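Local coordinates for RNA 2'-o-ribose methyltransferase (Thermus thermophilus, PDB 1IPA), which probably transfers methyl groups to the 2'-hydroxyl of ribose in RNA, as a TrmH-family enzyme whose catalytic domain contains a deep trefoil knot, at residues A[231-236]-A[251-256]. Sequence-based numbering, arbitrary orientation.
Sequences TQVRIP and ALLLYE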
# COMPACT_ATOMS: atom_id res chain seq x y z
N THR A 231 -16.99 -16.71 10.63
CA THR A 231 -16.00 -17.74 10.93
C THR A 231 -14.76 -17.11 11.53
O THR A 231 -14.35 -16.03 11.12
CB THR A 231 -15.56 -18.50 9.66
OG1 THR A 231 -16.71 -18.89 8.90
CG2 THR A 231 -14.77 -19.74 10.04
N GLN A 232 -14.16 -17.79 12.50
CA GLN A 232 -12.93 -17.32 13.13
C GLN A 232 -11.88 -18.35 12.78
O GLN A 232 -12.11 -19.55 12.86
CB GLN A 232 -13.11 -17.20 14.63
CG GLN A 232 -13.73 -15.88 15.02
CD GLN A 232 -14.21 -15.86 16.45
OE1 GLN A 232 -13.45 -16.16 17.38
NE2 GLN A 232 -15.47 -15.49 16.64
N VAL A 233 -10.70 -17.87 12.42
CA VAL A 233 -9.66 -18.77 11.97
C VAL A 233 -8.25 -18.37 12.44
O VAL A 233 -8.00 -17.22 12.79
CB VAL A 233 -9.76 -18.85 10.42
CG1 VAL A 233 -8.55 -18.22 9.77
CG2 VAL A 233 -10.02 -20.26 9.99
N ARG A 234 -7.32 -19.32 12.43
CA ARG A 234 -5.96 -19.01 12.84
C ARG A 234 -4.90 -19.53 11.89
O ARG A 234 -5.10 -20.49 11.14
CB ARG A 234 -5.68 -19.52 14.25
CG ARG A 234 -5.35 -21.00 14.34
CD ARG A 234 -4.88 -21.37 15.73
NE ARG A 234 -4.24 -22.67 15.72
CZ ARG A 234 -4.89 -23.82 15.55
NH1 ARG A 234 -6.20 -23.81 15.40
NH2 ARG A 234 -4.22 -24.95 15.49
N ILE A 235 -3.75 -18.86 11.94
CA ILE A 235 -2.59 -19.23 11.13
C ILE A 235 -1.68 -19.96 12.10
O ILE A 235 -1.10 -19.37 12.99
CB ILE A 235 -1.89 -17.97 10.56
CG1 ILE A 235 -2.80 -17.31 9.52
CG2 ILE A 235 -0.55 -18.35 9.94
CD1 ILE A 235 -2.33 -15.96 9.05
N PRO A 236 -1.56 -21.28 11.93
CA PRO A 236 -0.71 -22.09 12.81
C PRO A 236 0.73 -21.63 12.86
O PRO A 236 1.31 -21.27 11.83
CB PRO A 236 -0.88 -23.49 12.23
CG PRO A 236 -1.06 -23.23 10.76
CD PRO A 236 -2.01 -22.06 10.76
N ALA A 251 -0.85 -12.24 3.03
CA ALA A 251 -0.53 -13.02 1.84
C ALA A 251 -1.03 -14.45 2.01
O ALA A 251 -1.66 -15.02 1.11
CB ALA A 251 0.95 -13.02 1.58
N LEU A 252 -0.75 -15.03 3.17
CA LEU A 252 -1.16 -16.40 3.46
C LEU A 252 -2.67 -16.58 3.29
O LEU A 252 -3.11 -17.42 2.52
CB LEU A 252 -0.75 -16.78 4.89
CG LEU A 252 0.76 -16.91 5.09
CD1 LEU A 252 1.10 -17.07 6.57
CD2 LEU A 252 1.26 -18.11 4.29
N LEU A 253 -3.45 -15.78 4.00
CA LEU A 253 -4.90 -15.85 3.94
C LEU A 253 -5.42 -15.59 2.53
O LEU A 253 -6.29 -16.31 2.04
CB LEU A 253 -5.50 -14.83 4.90
CG LEU A 253 -5.05 -14.99 6.35
CD1 LEU A 253 -5.27 -13.70 7.09
CD2 LEU A 253 -5.79 -16.15 7.00
N LEU A 254 -4.89 -14.57 1.87
CA LEU A 254 -5.34 -14.22 0.53
C LEU A 254 -4.93 -15.24 -0.54
O LEU A 254 -5.70 -15.49 -1.49
CB LEU A 254 -4.87 -12.81 0.17
CG LEU A 254 -5.41 -11.74 1.12
CD1 LEU A 254 -4.96 -10.36 0.68
CD2 LEU A 254 -6.93 -11.81 1.17
N TYR A 255 -3.75 -15.84 -0.41
CA TYR A 255 -3.34 -16.85 -1.38
C TYR A 255 -4.14 -18.14 -1.20
O TYR A 255 -4.34 -18.87 -2.15
CB TYR A 255 -1.84 -17.15 -1.29
CG TYR A 255 -1.05 -16.30 -2.26
CD1 TYR A 255 -0.69 -14.99 -1.93
CD2 TYR A 255 -0.75 -16.77 -3.53
CE1 TYR A 255 -0.06 -14.17 -2.86
CE2 TYR A 255 -0.11 -15.96 -4.46
CZ TYR A 255 0.23 -14.66 -4.12
OH TYR A 255 0.86 -13.86 -5.03
N GLU A 256 -4.58 -18.40 0.02
CA GLU A 256 -5.39 -19.59 0.29
C GLU A 256 -6.77 -19.37 -0.34
O GLU A 256 -7.44 -20.33 -0.74
CB GLU A 256 -5.55 -19.81 1.80
CG GLU A 256 -6.71 -20.76 2.18
CD GLU A 256 -6.57 -22.18 1.62
OE1 GLU A 256 -7.55 -22.96 1.72
OE2 GLU A 256 -5.49 -22.53 1.09
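I235, in the loop just beyond strand 231-233, reaches L252 and L253 of the C-terminal helix 246-261. In this Rossmann-like SPOUT methyltransferase domain, known for its deep trefoil knot, strand 231-233 is an outermost strand of the six-stranded parallel sheet. Helix 246-261 returns to pack against that sheet after the intervening loop. The backbones stay well apart, 8.3 Å between the CA atoms of I235 and L253, and aliphatic side chains bridge the gap.

The main apolar contact is made by the two branches of I235, which divide between successive leucines. CG1 lies anti to its own carbonyl carbon (chi1 -68°), and CD1 extends from it to L253, lying 4.0 Å from L253 CG. CG2, the other branch, meets the CD1 methyl of L252, with 4.0 Å between I235 CG2 and L252 CD1. The side chain of I235 thus spans two adjacent leucines of the helix, meeting each at a slant.

V233, two residues earlier, also faces the helix but adds a looser contact. Its backbone hydrogen-bonds with A192 of strand 190-193 and with T194 just beyond it, which ties this edge to the sheet.

L253 connects the edge to the sheet interior, since it also touches I212 and V214 of strand 210-214. L254, next along the helix, packs on strands 210-214 and 117-122 and on helix 127-140. L253 CD2 touches both I235 and V233, 4.0 Å from I235 CD1 and 4.4 Å from V233 CG1.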